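Local coordinates for MTH169 (Methanobacterium thermoautotrophicum, PDB 1GTD), which is a small alpha-beta protein, an antiparallel sheet with two longer helices, that assembles from four chains, at residues Lys13-Pro18 against Pro70-Tyr75; Ile43-Asp48 against Glu60-Arg65. One frame throughout, in Å; residues are numbered along the deposited sequence.

Contact 1. Residues Lys13-Pro18 against Pro70-Tyr75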
loop_
_atom_site.group_PDB
_atom_site.type_symbol
_atom_site.label_atom_id
_atom_site.label_comp_id
_atom_site.label_asym_id
_atom_site.label_seq_id
_atom_site.Cartn_x
_atom_site.Cartn_y
_atom_site.Cartn_z
ATOM N N LYS B 13 11.357 -8.659 12.475
ATOM C CA LYS B 13 10.581 -8.965 13.673
ATOM C C LYS B 13 10.680 -7.854 14.716
ATOM O O LYS B 13 11.767 -7.344 14.998
ATOM C CB LYS B 13 11.065 -10.284 14.277
ATOM C CG LYS B 13 10.735 -11.521 13.449
ATOM C CD LYS B 13 9.745 -12.448 14.181
ATOM C CE LYS B 13 8.380 -11.774 14.408
ATOM N NZ LYS B 13 7.397 -12.655 15.119
ATOM N N GLY B 14 9.538 -7.478 15.283
ATOM C CA GLY B 14 9.524 -6.431 16.288
ATOM C C GLY B 14 9.106 -5.091 15.723
ATOM O O GLY B 14 8.589 -4.234 16.442
HETATM N N MSE B 15 9.348 -4.918 14.427
HETATM C CA MSE B 15 9.002 -3.698 13.708
HETATM C C MSE B 15 7.495 -3.614 13.614
HETATM O O MSE B 15 6.837 -4.630 13.397
HETATM C CB MSE B 15 9.554 -3.745 12.283
HETATM C CG MSE B 15 11.048 -3.891 12.180
HETATM SE SE MSE B 15 11.946 -2.274 12.685
HETATM C CE MSE B 15 13.775 -2.910 12.643
ATOM N N LEU B 16 6.949 -2.410 13.770
ATOM C CA LEU B 16 5.503 -2.218 13.649
ATOM C C LEU B 16 5.093 -2.442 12.185
ATOM O O LEU B 16 5.827 -2.093 11.263
ATOM C CB LEU B 16 5.102 -0.790 14.064
ATOM C CG LEU B 16 3.669 -0.328 13.735
ATOM C CD1 LEU B 16 2.654 -0.911 14.705
ATOM C CD2 LEU B 16 3.616 1.176 13.793
ATOM N N ASN B 17 3.928 -3.035 11.978
ATOM C CA ASN B 17 3.422 -3.250 10.634
ATOM C C ASN B 17 2.011 -2.694 10.651
ATOM O O ASN B 17 1.066 -3.382 11.036
ATOM C CB ASN B 17 3.401 -4.736 10.295
ATOM C CG ASN B 17 2.949 -5.002 8.873
ATOM O OD1 ASN B 17 2.988 -6.138 8.410
ATOM N ND2 ASN B 17 2.520 -3.955 8.173
ATOM N N PRO B 18 1.852 -1.427 10.250
ATOM C CA PRO B 18 0.541 -0.772 10.228
ATOM C C PRO B 18 -0.559 -1.611 9.576
ATOM O O PRO B 18 -1.656 -1.756 10.131
ATOM C CB PRO B 18 0.818 0.525 9.463
ATOM C CG PRO B 18 2.247 0.825 9.825
ATOM C CD PRO B 18 2.895 -0.538 9.706
ATOM N N PRO B 70 16.733 -1.840 3.851
ATOM C CA PRO B 70 17.408 -2.878 4.645
ATOM C C PRO B 70 17.419 -2.674 6.159
ATOM O O PRO B 70 17.448 -3.640 6.910
ATOM C CB PRO B 70 18.820 -2.903 4.055
ATOM C CG PRO B 70 19.020 -1.495 3.618
ATOM C CD PRO B 70 17.690 -1.196 2.934
ATOM N N VAL B 71 17.406 -1.426 6.606
ATOM C CA VAL B 71 17.417 -1.159 8.032
ATOM C C VAL B 71 16.190 -1.760 8.718
ATOM O O VAL B 71 16.244 -2.134 9.897
ATOM C CB VAL B 71 17.449 0.374 8.320
ATOM C CG1 VAL B 71 17.164 0.633 9.804
ATOM C CG2 VAL B 71 18.805 0.955 7.932
ATOM N N ILE B 72 15.091 -1.857 7.973
ATOM C CA ILE B 72 13.841 -2.384 8.520
ATOM C C ILE B 72 13.261 -3.622 7.824
ATOM O O ILE B 72 12.490 -4.367 8.440
ATOM C CB ILE B 72 12.745 -1.279 8.543
ATOM C CG1 ILE B 72 12.376 -0.867 7.116
ATOM C CG2 ILE B 72 13.259 -0.046 9.276
ATOM C CD1 ILE B 72 11.368 0.256 7.058
ATOM N N HIS B 73 13.614 -3.847 6.556
ATOM C CA HIS B 73 13.090 -5.013 5.821
ATOM C C HIS B 73 14.052 -6.186 5.686
ATOM O O HIS B 73 15.259 -6.006 5.558
ATOM C CB HIS B 73 12.672 -4.645 4.388
ATOM C CG HIS B 73 11.616 -3.595 4.309
ATOM N ND1 HIS B 73 11.897 -2.277 4.024
ATOM C CD2 HIS B 73 10.276 -3.667 4.486
ATOM C CE1 HIS B 73 10.774 -1.581 4.027
ATOM N NE2 HIS B 73 9.775 -2.401 4.305
ATOM N N ASP B 74 13.493 -7.389 5.722
ATOM C CA ASP B 74 14.244 -8.623 5.506
ATOM C C ASP B 74 13.741 -8.976 4.108
ATOM O O ASP B 74 12.533 -8.889 3.856
ATOM C CB ASP B 74 13.803 -9.753 6.456
ATOM C CG ASP B 74 14.465 -9.689 7.825
ATOM O OD1 ASP B 74 15.647 -9.293 7.916
ATOM O OD2 ASP B 74 13.800 -10.072 8.815
ATOM N N TYR B 75 14.626 -9.349 3.190
ATOM C CA TYR B 75 14.144 -9.709 1.868
ATOM C C TYR B 75 14.758 -10.985 1.327
ATOM O O TYR B 75 15.807 -11.423 1.786
ATOM C CB TYR B 75 14.335 -8.548 0.894
ATOM C CG TYR B 75 15.755 -8.080 0.709
ATOM C CD1 TYR B 75 16.457 -8.372 -0.463
ATOM C CD2 TYR B 75 16.392 -7.325 1.693
ATOM C CE1 TYR B 75 17.761 -7.920 -0.655
ATOM C CE2 TYR B 75 17.698 -6.869 1.516
ATOM C CZ TYR B 75 18.375 -7.169 0.338
ATOM O OH TYR B 75 19.657 -6.712 0.151
HETATM O O HOH W 1 13.554 -10.181 11.876
#
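M15 and I72 mark the closest approach of the two backbones, their CA atoms 7.2 Å apart, where the irregular 13-18 segment passes the turn that leads into strand 73-81. Nearly all the direct contact comes from one side chain, the selenomethionine M15. Its CB points toward 70-75, and CG lies beside the backbone N, anti to the carbonyl carbon (chi1 -59°), close to the carbonyl of I72 with CG to O at 4.0 Å. A bend at chi2 (-72°) then turns the chain along the 71-72 backbone. SE of M15 comes to 4.3 Å from CG2 of I72, while CE of M15 reaches the carbonyl O of V71 at 3.8 Å. The selenomethionine therefore lies against main chain as much as side chain. The rest of the buried I72 side chain heads away from M15, and its CG1 lies above one face of the H73 imidazole, offset toward the rim. At the other end of the contact a water joins the segments: it accepts from the backbone N of K13 (2.7 Å) and donates to OD2 of D74 (3.1 Å). Backbone hydrogen bonds of I72 with K12 and of D74 with R10 lie next to this bridge. The contact thus belongs to the end of an antiparallel strand pair, where strand 3-11 gives way to the loop before helix 18-30 and strand 73-81 begins.

Contact 2. Residues Ile43-Asp48 against Glu60-Arg65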
loop_
_atom_site.group_PDB
_atom_site.type_symbol
_atom_site.label_atom_id
_atom_site.label_comp_id
_atom_site.label_asym_id
_atom_site.label_seq_id
_atom_site.Cartn_x
_atom_site.Cartn_y
_atom_site.Cartn_z
ATOM N N ILE B 43 7.515 -9.176 -5.283
ATOM C CA ILE B 43 7.683 -8.553 -6.577
ATOM C C ILE B 43 8.311 -9.590 -7.482
ATOM O O ILE B 43 9.319 -10.193 -7.118
ATOM C CB ILE B 43 8.619 -7.360 -6.494
ATOM C CG1 ILE B 43 8.152 -6.430 -5.379
ATOM C CG2 ILE B 43 8.649 -6.641 -7.830
ATOM C CD1 ILE B 43 9.071 -5.261 -5.133
ATOM N N THR B 44 7.710 -9.808 -8.649
ATOM C CA THR B 44 8.236 -10.772 -9.604
ATOM C C THR B 44 8.451 -10.060 -10.937
ATOM O O THR B 44 7.778 -9.079 -11.233
ATOM C CB THR B 44 7.261 -11.950 -9.815
ATOM O OG1 THR B 44 6.678 -12.341 -8.563
ATOM C CG2 THR B 44 8.006 -13.140 -10.374
ATOM N N PHE B 45 9.391 -10.543 -11.739
ATOM C CA PHE B 45 9.662 -9.923 -13.034
ATOM C C PHE B 45 10.753 -10.630 -13.820
ATOM O O PHE B 45 11.692 -11.197 -13.256
ATOM C CB PHE B 45 10.024 -8.440 -12.863
ATOM C CG PHE B 45 11.262 -8.199 -12.040
ATOM C CD1 PHE B 45 12.523 -8.218 -12.630
ATOM C CD2 PHE B 45 11.169 -7.969 -10.668
ATOM C CE1 PHE B 45 13.674 -8.012 -11.863
ATOM C CE2 PHE B 45 12.316 -7.764 -9.890
ATOM C CZ PHE B 45 13.567 -7.787 -10.494
ATOM N N THR B 46 10.612 -10.588 -15.135
ATOM C CA THR B 46 11.556 -11.213 -16.046
ATOM C C THR B 46 12.720 -10.274 -16.362
ATOM O O THR B 46 12.599 -9.051 -16.233
ATOM C CB THR B 46 10.826 -11.620 -17.333
ATOM O OG1 THR B 46 9.988 -12.742 -17.045
ATOM C CG2 THR B 46 11.807 -11.978 -18.446
HETATM N N MSE B 47 13.845 -10.849 -16.780
HETATM C CA MSE B 47 15.024 -10.052 -17.087
HETATM C C MSE B 47 16.073 -10.817 -17.894
HETATM O O MSE B 47 16.642 -11.791 -17.411
HETATM C CB MSE B 47 15.620 -9.560 -15.771
HETATM C CG MSE B 47 16.914 -8.785 -15.858
HETATM SE SE MSE B 47 17.380 -8.176 -14.061
HETATM C CE MSE B 47 17.248 -6.257 -14.317
ATOM N N ASP B 48 16.319 -10.381 -19.127
ATOM C CA ASP B 48 17.324 -11.020 -19.979
ATOM C C ASP B 48 18.705 -10.521 -19.570
ATOM O O ASP B 48 18.969 -9.318 -19.604
ATOM C CB ASP B 48 17.107 -10.669 -21.456
ATOM C CG ASP B 48 15.853 -11.289 -22.030
ATOM O OD1 ASP B 48 15.676 -12.518 -21.869
ATOM O OD2 ASP B 48 15.051 -10.553 -22.653
ATOM N N GLU B 60 20.143 -7.409 -6.537
ATOM C CA GLU B 60 20.619 -6.986 -5.225
ATOM C C GLU B 60 20.743 -5.463 -5.120
ATOM O O GLU B 60 20.511 -4.883 -4.061
ATOM C CB GLU B 60 21.966 -7.637 -4.919
ATOM C CG GLU B 60 22.648 -7.077 -3.686
ATOM C CD GLU B 60 21.813 -7.224 -2.420
ATOM O OE1 GLU B 60 22.235 -6.671 -1.379
ATOM O OE2 GLU B 60 20.749 -7.891 -2.462
ATOM N N ASP B 61 21.116 -4.815 -6.216
ATOM C CA ASP B 61 21.237 -3.366 -6.209
ATOM C C ASP B 61 19.851 -2.752 -6.111
ATOM O O ASP B 61 19.628 -1.825 -5.337
ATOM C CB ASP B 61 21.915 -2.862 -7.487
ATOM C CG ASP B 61 23.408 -3.123 -7.507
ATOM O OD1 ASP B 61 24.009 -3.301 -6.422
ATOM O OD2 ASP B 61 23.985 -3.129 -8.619
HETATM N N MSE B 62 18.926 -3.280 -6.909
HETATM C CA MSE B 62 17.553 -2.798 -6.931
HETATM C C MSE B 62 16.902 -2.863 -5.556
HETATM O O MSE B 62 16.159 -1.957 -5.170
HETATM C CB MSE B 62 16.733 -3.613 -7.929
HETATM C CG MSE B 62 17.185 -3.445 -9.368
HETATM SE SE MSE B 62 16.215 -4.579 -10.599
HETATM C CE MSE B 62 15.001 -5.356 -9.316
ATOM N N CYS B 63 17.173 -3.935 -4.821
ATOM C CA CYS B 63 16.614 -4.089 -3.482
ATOM C C CYS B 63 17.217 -3.060 -2.537
ATOM O O CYS B 63 16.519 -2.471 -1.720
ATOM C CB CYS B 63 16.889 -5.493 -2.934
ATOM S SG CYS B 63 15.991 -6.839 -3.761
ATOM N N GLN B 64 18.520 -2.843 -2.664
ATOM C CA GLN B 64 19.230 -1.897 -1.810
ATOM C C GLN B 64 18.823 -0.429 -1.999
ATOM O O GLN B 64 18.752 0.337 -1.031
ATOM C CB GLN B 64 20.745 -2.017 -2.045
ATOM C CG GLN B 64 21.394 -3.305 -1.551
ATOM C CD GLN B 64 21.497 -3.362 -0.046
ATOM O OE1 GLN B 64 22.145 -2.518 0.577
ATOM N NE2 GLN B 64 20.855 -4.358 0.553
ATOM N N ARG B 65 18.551 -0.038 -3.240
ATOM C CA ARG B 65 18.217 1.351 -3.525
ATOM C C ARG B 65 16.809 1.650 -4.005
ATOM O O ARG B 65 16.522 2.790 -4.367
ATOM C CB ARG B 65 19.182 1.891 -4.581
ATOM C CG ARG B 65 18.966 1.257 -5.962
ATOM C CD ARG B 65 19.550 2.100 -7.088
ATOM N NE ARG B 65 20.999 2.264 -6.978
ATOM C CZ ARG B 65 21.882 1.281 -7.130
ATOM N NH1 ARG B 65 21.470 0.049 -7.402
ATOM N NH2 ARG B 65 23.183 1.530 -7.017
#
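M62 reaches from helix 59-67 toward the strand and meets F45 and M47, whose side chains rise from the same face of strand 37-47; M62 and M47 are both selenomethionines. The CB of M62 points at the strand but serves, with CG, mainly as a spacer: neither comes within 4.2 Å of the strand segment. CG is anti to the carbonyl carbon, and an extended chi2 (176°) carries selenium straight out from the helix. There SE of M62 lies 4.2 Å from CZ of F45 and, on another flank, 4.2 Å from CE of M47. Relative to the F45 ring, SE of M62 stands 5.2 Å from the centroid and 54° off the ring normal, an oblique Met-aromatic contact. The terminal methyl turns toward the CZ end of the F45 ring, but its modelled approach is too close for carbon atoms and its position is doubtful. F45 comes to this meeting from the opposite direction, and the extended M47 chain runs out beside it. V34 of the third subunit packs on both F45 and M47, and Y32 of that subunit on M62, so the cluster also takes part in a subunit interface; nearby, T44 pairs with a strand of the same neighbour and the sheet continues into it. All three touching residues are buried and apolar. Cohesion here therefore probably rests on dispersion, probably helped by the polarisable selenium of M62 beside the aromatic ring, and on exclusion of water, and no polar pair links these two segments directly.

How the contacts relate
From the N terminus the chain runs through strand 3-11 into 13-18, the first half of contact 1, and on through helix 18-30 to strand 37-47. There 43-48 opens contact 2, which closes a short loop of 11 residues when helix 59-67 returns over the sheet. Only after the helix does 70-75 complete contact 1, so contact 2 is nested within the 51-residue excursion. The centres lie about 19 Å apart, yet Y75 joins them: its OH probably hydrogen-bonds to NE2 of Q64 (2.7 Å). Together the contacts tie helix 59-67 to strand 37-47, at the edge of this chain's own sheet, and the start of strand 73-81 to the loop following strand 3-11, the middle one within the chain.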